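Local structure of DNA helicase RecQ (Deinococcus radiodurans, 4Q48) at residues 108-113 / 135-140; 213-218 / 400-405; 224-229 / 335-340. The protein probably couples ATP hydrolysis to the unwinding of duplex DNA, moving along it in the 3'-5' direction. One frame throughout, in Å; residues are numbered along the deposited sequence.

Interaction 1 of 3, residues 108-113 / 135-140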
loop_
_atom_site.group_PDB
_atom_site.type_symbol
_atom_site.label_atom_id
_atom_site.label_comp_id
_atom_site.label_asym_id
_atom_site.label_seq_id
_atom_site.Cartn_x
_atom_site.Cartn_y
_atom_site.Cartn_z
ATOM N N ASP A 108 -26.931 7.366 -24.124
ATOM C CA ASP A 108 -27.871 6.583 -24.931
ATOM C C ASP A 108 -27.398 5.153 -24.982
ATOM O O ASP A 108 -28.173 4.209 -24.853
ATOM C CB ASP A 108 -27.991 7.103 -26.373
ATOM C CG ASP A 108 -29.087 8.151 -26.552
ATOM O OD1 ASP A 108 -29.583 8.726 -25.549
ATOM O OD2 ASP A 108 -29.438 8.405 -27.730
ATOM N N ALA A 109 -26.088 5.011 -25.121
ATOM C CA ALA A 109 -25.505 3.707 -25.305
ATOM C C ALA A 109 -25.617 2.918 -24.019
ATOM O O ALA A 109 -25.909 1.720 -24.038
ATOM C CB ALA A 109 -24.049 3.850 -25.758
ATOM N N LEU A 110 -25.450 3.616 -22.900
ATOM C CA LEU A 110 -25.659 3.026 -21.596
ATOM C C LEU A 110 -27.113 2.537 -21.458
ATOM O O LEU A 110 -27.380 1.379 -21.095
ATOM C CB LEU A 110 -25.328 4.050 -20.509
ATOM C CG LEU A 110 -25.631 3.684 -19.058
ATOM C CD1 LEU A 110 -24.750 2.527 -18.588
ATOM C CD2 LEU A 110 -25.456 4.894 -18.154
ATOM N N LEU A 111 -28.054 3.407 -21.808
ATOM C CA LEU A 111 -29.457 3.088 -21.632
ATOM C C LEU A 111 -29.897 1.934 -22.510
ATOM O O LEU A 111 -30.796 1.182 -22.125
ATOM C CB LEU A 111 -30.317 4.331 -21.873
ATOM C CG LEU A 111 -30.156 5.259 -20.663
ATOM C CD1 LEU A 111 -30.839 6.603 -20.793
ATOM C CD2 LEU A 111 -30.658 4.529 -19.453
ATOM N N ARG A 112 -29.252 1.772 -23.666
ATOM C CA ARG A 112 -29.643 0.736 -24.635
ATOM C C ARG A 112 -28.955 -0.603 -24.419
ATOM O O ARG A 112 -29.120 -1.529 -25.235
ATOM C CB ARG A 112 -29.331 1.193 -26.069
ATOM C CG ARG A 112 -30.368 2.069 -26.742
ATOM C CD ARG A 112 -30.059 2.195 -28.237
ATOM N NE ARG A 112 -31.279 2.138 -29.045
ATOM C CZ ARG A 112 -31.844 1.010 -29.475
ATOM N NH1 ARG A 112 -31.299 -0.167 -29.205
ATOM N NH2 ARG A 112 -32.951 1.055 -30.198
ATOM N N GLY A 113 -28.264 -0.729 -23.283
ATOM C CA GLY A 113 -27.573 -1.958 -22.910
ATOM C C GLY A 113 -26.411 -2.259 -23.856
ATOM O O GLY A 113 -26.039 -3.398 -24.065
ATOM N N GLU A 135 -30.598 4.423 -12.500
ATOM C CA GLU A 135 -31.764 3.737 -11.970
ATOM C C GLU A 135 -32.589 3.137 -13.101
ATOM O O GLU A 135 -33.228 2.086 -12.919
ATOM C CB GLU A 135 -32.596 4.685 -11.122
ATOM C CG GLU A 135 -32.311 4.559 -9.649
ATOM C CD GLU A 135 -33.009 5.621 -8.804
ATOM O OE1 GLU A 135 -33.777 6.426 -9.361
ATOM O OE2 GLU A 135 -32.759 5.672 -7.576
ATOM N N ARG A 136 -32.543 3.791 -14.267
ATOM C CA ARG A 136 -33.231 3.298 -15.464
ATOM C C ARG A 136 -32.272 2.764 -16.558
ATOM O O ARG A 136 -32.606 2.758 -17.738
ATOM C CB ARG A 136 -34.165 4.401 -16.028
ATOM C CG ARG A 136 -33.566 5.809 -16.142
ATOM C CD ARG A 136 -34.634 6.869 -16.425
ATOM N NE ARG A 136 -34.180 8.077 -17.138
ATOM C CZ ARG A 136 -34.053 8.176 -18.463
ATOM N NH1 ARG A 136 -34.364 7.156 -19.242
ATOM N NH2 ARG A 136 -33.645 9.307 -19.017
ATOM N N ALA A 137 -31.098 2.286 -16.151
ATOM C CA ALA A 137 -30.154 1.634 -17.070
ATOM C C ALA A 137 -29.799 0.230 -16.577
ATOM O O ALA A 137 -29.826 -0.043 -15.373
ATOM C CB ALA A 137 -28.902 2.465 -17.225
ATOM N N PRO A 138 -29.482 -0.683 -17.507
ATOM C CA PRO A 138 -29.214 -2.058 -17.087
ATOM C C PRO A 138 -27.827 -2.160 -16.487
ATOM O O PRO A 138 -26.834 -2.153 -17.218
ATOM C CB PRO A 138 -29.325 -2.841 -18.380
ATOM C CG PRO A 138 -29.032 -1.862 -19.439
ATOM C CD PRO A 138 -29.505 -0.547 -18.968
ATOM N N VAL A 139 -27.751 -2.237 -15.165
ATOM C CA VAL A 139 -26.462 -2.195 -14.502
ATOM C C VAL A 139 -26.094 -3.543 -13.890
ATOM O O VAL A 139 -26.882 -4.149 -13.145
ATOM C CB VAL A 139 -26.443 -1.110 -13.398
ATOM C CG1 VAL A 139 -25.127 -1.127 -12.666
ATOM C CG2 VAL A 139 -26.724 0.257 -13.984
ATOM N N ALA A 140 -24.886 -4.009 -14.197
ATOM C CA ALA A 140 -24.402 -5.265 -13.630
ATOM C C ALA A 140 -23.753 -5.069 -12.251
ATOM O O ALA A 140 -23.900 -5.927 -11.390
ATOM C CB ALA A 140 -23.430 -5.938 -14.580
#

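Interaction 2 of 3, residues 213-218 / 400-405. With ZN (zinc ion), chain C.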
loop_
_atom_site.group_PDB
_atom_site.type_symbol
_atom_site.label_atom_id
_atom_site.label_comp_id
_atom_site.label_asym_id
_atom_site.label_seq_id
_atom_site.Cartn_x
_atom_site.Cartn_y
_atom_site.Cartn_z
ATOM N N GLN A 213 15.210 -9.447 -3.763
ATOM C CA GLN A 213 15.805 -9.541 -2.431
ATOM C C GLN A 213 15.846 -8.161 -1.758
ATOM O O GLN A 213 16.361 -7.215 -2.349
ATOM C CB GLN A 213 17.197 -10.146 -2.502
ATOM C CG GLN A 213 17.984 -9.941 -1.238
ATOM C CD GLN A 213 19.226 -10.810 -1.121
ATOM O OE1 GLN A 213 20.312 -10.333 -0.758
ATOM N NE2 GLN A 213 19.070 -12.094 -1.415
ATOM N N TYR A 214 15.292 -8.026 -0.547
ATOM C CA TYR A 214 15.233 -6.693 0.100
ATOM C C TYR A 214 16.395 -6.416 1.072
ATOM O O TYR A 214 16.725 -7.251 1.925
ATOM C CB TYR A 214 13.894 -6.500 0.825
ATOM C CG TYR A 214 12.719 -6.492 -0.126
ATOM C CD1 TYR A 214 12.289 -5.317 -0.737
ATOM C CD2 TYR A 214 12.068 -7.679 -0.442
ATOM C CE1 TYR A 214 11.221 -5.325 -1.616
ATOM C CE2 TYR A 214 11.023 -7.704 -1.331
ATOM C CZ TYR A 214 10.594 -6.529 -1.913
ATOM O OH TYR A 214 9.536 -6.594 -2.789
ATOM N N ARG A 215 17.038 -5.263 0.888
ATOM C CA ARG A 215 18.114 -4.826 1.766
ATOM C C ARG A 215 18.029 -3.366 2.158
ATOM O O ARG A 215 17.892 -2.481 1.303
ATOM C CB ARG A 215 19.479 -5.042 1.128
ATOM C CG ARG A 215 19.878 -6.479 0.880
ATOM C CD ARG A 215 21.294 -6.473 0.339
ATOM N NE ARG A 215 21.468 -7.542 -0.623
ATOM C CZ ARG A 215 22.481 -7.611 -1.468
ATOM N NH1 ARG A 215 23.392 -6.654 -1.454
ATOM N NH2 ARG A 215 22.554 -8.624 -2.324
ATOM N N VAL A 216 18.160 -3.128 3.460
ATOM C CA VAL A 216 18.262 -1.784 4.004
ATOM C C VAL A 216 19.487 -1.779 4.917
ATOM O O VAL A 216 19.726 -2.735 5.638
ATOM C CB VAL A 216 16.988 -1.377 4.782
ATOM C CG1 VAL A 216 17.110 0.030 5.280
ATOM C CG2 VAL A 216 15.739 -1.528 3.906
ATOM N N GLY A 217 20.286 -0.727 4.865
ATOM C CA GLY A 217 21.463 -0.657 5.701
ATOM C C GLY A 217 21.829 0.792 5.959
ATOM O O GLY A 217 21.203 1.714 5.386
ATOM N N LEU A 218 22.883 0.999 6.759
ATOM C CA LEU A 218 23.237 2.339 7.236
ATOM C C LEU A 218 24.029 3.123 6.198
ATOM O O LEU A 218 24.964 2.608 5.636
ATOM C CB LEU A 218 24.044 2.217 8.540
ATOM C CG LEU A 218 24.705 3.502 9.060
ATOM C CD1 LEU A 218 23.693 4.595 9.203
ATOM C CD2 LEU A 218 25.458 3.282 10.377
ATOM N N ASN A 400 15.184 -14.467 1.874
ATOM C CA ASN A 400 15.741 -13.680 0.791
ATOM C C ASN A 400 15.704 -12.198 1.145
ATOM O O ASN A 400 15.403 -11.353 0.304
ATOM C CB ASN A 400 14.987 -13.923 -0.505
ATOM C CG ASN A 400 15.812 -13.573 -1.726
ATOM O OD1 ASN A 400 17.023 -13.828 -1.756
ATOM N ND2 ASN A 400 15.173 -12.956 -2.736
ATOM N N CYS A 401 16.046 -11.876 2.386
ATOM C CA CYS A 401 16.225 -10.479 2.755
ATOM C C CYS A 401 17.468 -10.377 3.636
ATOM O O CYS A 401 17.949 -11.396 4.158
ATOM C CB CYS A 401 14.982 -9.927 3.461
ATOM S SG CYS A 401 14.765 -10.510 5.115
ATOM N N ASP A 402 18.031 -9.175 3.748
ATOM C CA ASP A 402 19.270 -9.033 4.492
ATOM C C ASP A 402 19.116 -9.393 5.962
ATOM O O ASP A 402 20.044 -9.916 6.556
ATOM C CB ASP A 402 19.835 -7.630 4.340
ATOM C CG ASP A 402 18.899 -6.563 4.828
ATOM O OD1 ASP A 402 17.726 -6.878 5.171
ATOM O OD2 ASP A 402 19.340 -5.392 4.829
ATOM N N VAL A 403 17.949 -9.160 6.548
ATOM C CA VAL A 403 17.723 -9.567 7.929
ATOM C C VAL A 403 17.745 -11.085 8.081
ATOM O O VAL A 403 18.401 -11.614 8.983
ATOM C CB VAL A 403 16.369 -9.028 8.447
ATOM C CG1 VAL A 403 15.959 -9.706 9.752
ATOM C CG2 VAL A 403 16.423 -7.512 8.590
ATOM N N CYS A 404 17.041 -11.775 7.178
ATOM C CA CYS A 404 16.983 -13.240 7.158
ATOM C C CYS A 404 18.374 -13.866 6.957
ATOM O O CYS A 404 18.739 -14.824 7.642
ATOM C CB CYS A 404 16.035 -13.717 6.055
ATOM S SG CYS A 404 14.375 -13.984 6.552
ATOM N N LEU A 405 19.147 -13.297 6.028
ATOM C CA LEU A 405 20.423 -13.871 5.625
ATOM C C LEU A 405 21.560 -13.469 6.567
ATOM O O LEU A 405 22.505 -14.223 6.786
ATOM C CB LEU A 405 20.769 -13.449 4.176
ATOM C CG LEU A 405 19.847 -13.888 3.032
ATOM C CD1 LEU A 405 20.138 -13.140 1.712
ATOM C CD2 LEU A 405 19.907 -15.394 2.842
HETATM ZN ZN ZN C . 13.353 -12.336 5.151
#

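Interaction 3 of 3, residues 224-229 / 335-340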
loop_
_atom_site.group_PDB
_atom_site.type_symbol
_atom_site.label_atom_id
_atom_site.label_comp_id
_atom_site.label_asym_id
_atom_site.label_seq_id
_atom_site.Cartn_x
_atom_site.Cartn_y
_atom_site.Cartn_z
ATOM N N THR A 224 29.945 6.023 -2.478
ATOM C CA THR A 224 30.960 4.963 -2.420
ATOM C C THR A 224 30.323 3.582 -2.242
ATOM O O THR A 224 30.726 2.601 -2.887
ATOM C CB THR A 224 31.976 5.227 -1.287
ATOM O OG1 THR A 224 32.786 6.343 -1.658
ATOM C CG2 THR A 224 32.854 4.002 -1.033
ATOM N N GLN A 225 29.329 3.512 -1.358
ATOM C CA GLN A 225 28.667 2.254 -1.053
ATOM C C GLN A 225 27.983 1.705 -2.293
ATOM O O GLN A 225 28.035 0.496 -2.559
ATOM C CB GLN A 225 27.664 2.444 0.071
ATOM C CG GLN A 225 28.280 2.257 1.452
ATOM C CD GLN A 225 27.381 2.772 2.577
ATOM O OE1 GLN A 225 26.744 3.831 2.451
ATOM N NE2 GLN A 225 27.359 2.049 3.686
ATOM N N LEU A 226 27.361 2.614 -3.045
ATOM C CA LEU A 226 26.559 2.256 -4.190
ATOM C C LEU A 226 27.401 1.652 -5.282
ATOM O O LEU A 226 27.062 0.604 -5.841
ATOM C CB LEU A 226 25.821 3.475 -4.730
ATOM C CG LEU A 226 25.088 3.179 -6.040
ATOM C CD1 LEU A 226 23.940 2.246 -5.769
ATOM C CD2 LEU A 226 24.573 4.440 -6.759
ATOM N N LEU A 227 28.499 2.323 -5.586
ATOM C CA LEU A 227 29.391 1.904 -6.644
ATOM C C LEU A 227 29.940 0.546 -6.288
ATOM O O LEU A 227 30.014 -0.360 -7.125
ATOM C CB LEU A 227 30.501 2.931 -6.861
ATOM C CG LEU A 227 31.487 2.611 -7.973
ATOM C CD1 LEU A 227 30.712 2.379 -9.251
ATOM C CD2 LEU A 227 32.390 3.804 -8.150
ATOM N N HIS A 228 30.326 0.382 -5.033
ATOM C CA HIS A 228 30.821 -0.924 -4.668
ATOM C C HIS A 228 29.711 -1.974 -4.932
ATOM O O HIS A 228 29.981 -3.039 -5.480
ATOM C CB HIS A 228 31.248 -0.973 -3.218
ATOM C CG HIS A 228 31.774 -2.307 -2.826
ATOM N ND1 HIS A 228 31.083 -3.170 -2.006
ATOM C CD2 HIS A 228 32.915 -2.950 -3.171
ATOM C CE1 HIS A 228 31.778 -4.283 -1.854
ATOM N NE2 HIS A 228 32.896 -4.175 -2.549
ATOM N N PHE A 229 28.463 -1.641 -4.589
ATOM C CA PHE A 229 27.328 -2.524 -4.821
ATOM C C PHE A 229 27.183 -2.838 -6.305
ATOM O O PHE A 229 27.115 -3.995 -6.708
ATOM C CB PHE A 229 26.035 -1.876 -4.264
ATOM C CG PHE A 229 24.754 -2.588 -4.649
ATOM C CD1 PHE A 229 24.522 -3.891 -4.256
ATOM C CD2 PHE A 229 23.778 -1.928 -5.391
ATOM C CE1 PHE A 229 23.355 -4.537 -4.603
ATOM C CE2 PHE A 229 22.590 -2.573 -5.749
ATOM C CZ PHE A 229 22.369 -3.870 -5.348
ATOM N N THR A 335 17.851 -7.151 -6.808
ATOM C CA THR A 335 18.101 -6.654 -5.463
ATOM C C THR A 335 17.473 -5.291 -5.258
ATOM O O THR A 335 17.595 -4.412 -6.110
ATOM C CB THR A 335 19.597 -6.478 -5.162
ATOM O OG1 THR A 335 20.369 -7.601 -5.631
ATOM C CG2 THR A 335 19.797 -6.204 -3.664
ATOM N N ALA A 336 16.805 -5.099 -4.134
ATOM C CA ALA A 336 16.439 -3.760 -3.733
ATOM C C ALA A 336 17.366 -3.423 -2.601
ATOM O O ALA A 336 17.413 -4.148 -1.609
ATOM C CB ALA A 336 14.996 -3.674 -3.331
ATOM N N TRP A 337 18.143 -2.356 -2.796
ATOM C CA TRP A 337 19.251 -1.958 -1.927
ATOM C C TRP A 337 19.039 -0.518 -1.481
ATOM O O TRP A 337 18.895 0.379 -2.328
ATOM C CB TRP A 337 20.535 -2.100 -2.707
ATOM C CG TRP A 337 21.844 -1.760 -2.066
ATOM C CD1 TRP A 337 22.760 -2.642 -1.574
ATOM C CD2 TRP A 337 22.444 -0.455 -1.965
ATOM N NE1 TRP A 337 23.886 -1.968 -1.143
ATOM C CE2 TRP A 337 23.718 -0.625 -1.369
ATOM C CE3 TRP A 337 22.031 0.837 -2.314
ATOM C CZ2 TRP A 337 24.576 0.452 -1.101
ATOM C CZ3 TRP A 337 22.881 1.909 -2.030
ATOM C CH2 TRP A 337 24.146 1.700 -1.443
ATOM N N MET A 338 18.969 -0.287 -0.169
ATOM C CA MET A 338 18.750 1.067 0.356
ATOM C C MET A 338 19.618 1.378 1.582
ATOM O O MET A 338 19.763 0.578 2.526
ATOM C CB MET A 338 17.276 1.305 0.702
ATOM C CG MET A 338 17.015 2.596 1.507
ATOM S SD MET A 338 15.271 3.024 1.791
ATOM C CE MET A 338 14.771 1.805 2.987
ATOM N N VAL A 339 20.179 2.577 1.557
ATOM C CA VAL A 339 20.898 3.087 2.699
ATOM C C VAL A 339 20.257 4.392 3.122
ATOM O O VAL A 339 19.787 5.183 2.310
ATOM C CB VAL A 339 22.406 3.313 2.413
ATOM C CG1 VAL A 339 23.185 1.986 2.421
ATOM C CG2 VAL A 339 22.607 4.136 1.129
ATOM N N TYR A 340 20.224 4.592 4.423
ATOM C CA TYR A 340 19.686 5.802 4.974
ATOM C C TYR A 340 20.481 6.020 6.249
ATOM O O TYR A 340 21.051 5.072 6.815
ATOM C CB TYR A 340 18.176 5.667 5.232
ATOM C CG TYR A 340 17.841 4.938 6.513
ATOM C CD1 TYR A 340 18.018 3.570 6.630
ATOM C CD2 TYR A 340 17.337 5.631 7.610
ATOM C CE1 TYR A 340 17.716 2.926 7.811
ATOM C CE2 TYR A 340 17.032 4.997 8.779
ATOM C CZ TYR A 340 17.231 3.662 8.878
ATOM O OH TYR A 340 16.932 3.056 10.056
#

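Interaction 1 of 3, residues 108-113 / 135-140
Leu111, in the last turn of helix 100-111, meets Arg136 and Ala137 of the loop that leads into strand 139-145. Its CB leaves the backbone directed away from that loop, and the side chain turns back from there. The first torsion sets CG beside the backbone N (chi1 -74°), and an extended second torsion (chi2 174°) then directs the two methyls. CD1 lies 3.9 Å from Arg136 NH1, where the aliphatic branch crosses the long arginine chain at a slant. CD2 reaches further into the loop: it rests 3.5 Å from Ala137 CB and also touches the Arg136 carbonyl oxygen.

Leu110, one residue back, also meets Ala137 CB from deeper in the protein, its CG 3.9 Å away. Ala137 points its CB at the helix, and its small size lets both leucines close on a single methyl. Next along the loop, the ring of Pro138 fits against the helix end: CD is 3.6 Å from Leu110 O and 3.8 Å from Leu111 O, while CG lies 3.8 Å from Gly113 CA. Gly113, with positive phi (66°), is the C' residue of a Schellman motif, a place that favours glycine, and its N bonds to Leu110 O at 3.2 Å. That carbonyl is therefore satisfied within the turn although proline, lacking an N-H, offers it nothing.

Outside the two segments, Thr66 takes backbone hydrogen bonds with Pro138 and Ala140, and Leu110 packs on Thr66 as well, so both segments meet beside strand 66-70 of the parallel sheet. The join across the two segments is thus made by van der Waals contact, with shape rather than directed polar bonds matching a helix end to a strand entrance at the protein surface.

Interaction 2 of 3, residues 213-218 / 400-405
Gln213 and Asn400 join their side-chain amides at one end of this contact: Gln213 NE2 donates to Asn400 OD1 over 2.7 Å. The amide planes stand 81° apart, and the donor lies above the carbonyl plane of Asn400, not on a lone pair. A two-ended amide suits this place, since it can donate and accept at once. Gln213 OE1 accepts from Arg215 NE at 3.0 Å and from Arg215 NH2 at 3.2 Å, a side-on grip in the guanidinium plane, while Arg215 NH1 forms a salt bridge with Glu233.

Between the backbones, Tyr214 and Cys401 make a single beta bridge. Asp402 N donates to Tyr214 O at 3.0 Å, and Tyr214 N gives a weak bond to Asn400 O, which also accepts from Arg383. Asp402 then reaches along the strand. Its short carboxylate, brought round by a chi1 of 60°, can serve two partners: OD2 takes the Val216 N-H at 2.9 Å from above its plane, and OD1 pairs with Arg382. Arg215 CG packs 3.6 Å from Asp402 CB.

Cys401 is the N-cap of the short helix 402-405, its SG accepting from Cys404 N at 3.3 Å. The same sulfur binds the zinc ion at 2.3 Å, and Cys404 SG, Cys381 and Cys398 complete the four-cysteine site. An N-H directed at a thiolate ligand would be expected to soften its negative charge, as in many CxxC zinc sites. Directed polar bonds, rather than apolar packing, carry this join of the zinc-binding module to the outermost strand of the helicase sheet.

Interaction 3 of 3, residues 224-229 / 335-340
Phe229 and Trp337 lie face to face, the phenyl ring over the five-membered ring of the indole with centroids 3.9 Å apart and planes only 13° from parallel. The two side chains slide past each other in opposite directions, the phenylalanine coming from helix 222-233 and the tryptophan from strand 334-340. Each therefore places its own CB over its partner's ring: Phe229 CB is 4.1 Å from the centroid of the indole five-membered ring, and Trp337 CB is 4.0 Å from that of the phenyl, both as CH-pi contacts. With CG opposite the backbone N in both residues, both side chains extend toward the other segment.

Val339 CG1 lies over the opposite face of the indole, toward its rim. The six-membered part runs on under the helix, where Gln225 CB meets its edge in plane and Leu226 CD1 touches Trp337 CZ3 at 3.9 Å. Thr335 meets the edge of Phe229, its CB 3.8 Å from CZ, and turns its hydroxyl to His234. Gln225 spends its amide on Asp220 N and Leu218 O, which suits a polar residue at the border of an apolar layer.

The axes of segments 224-229 and 335-340 come within 10.2 Å and run nearly antiparallel (163°). A helix laid in this way over a parallel sheet is the standard layer packing of the RecA-like alpha/beta fold, here in the second helicase domain.

In the fold
Interactions 2 and 3 are neighbours, centres about 12 Å apart, and share one six-stranded parallel sheet. Strands 212-218 and 334-340 lie side by side: Arg215 N is 2.8 Å from Ala336 O, and Gly217 N is 2.7 Å from Met338 O, both probable hydrogen bonds. Interaction 3 packs a helix on this sheet, while interaction 2 fastens the zinc module to its edge strand; the zinc ion lies about 13 Å from the Thr335 side chain. Interaction 1 belongs to the first helicase domain, which binds ADP in another structure of this protein; none is bound here. Its centre lies about 53 Å from that of interaction 2 and about 55 Å from that of interaction 3.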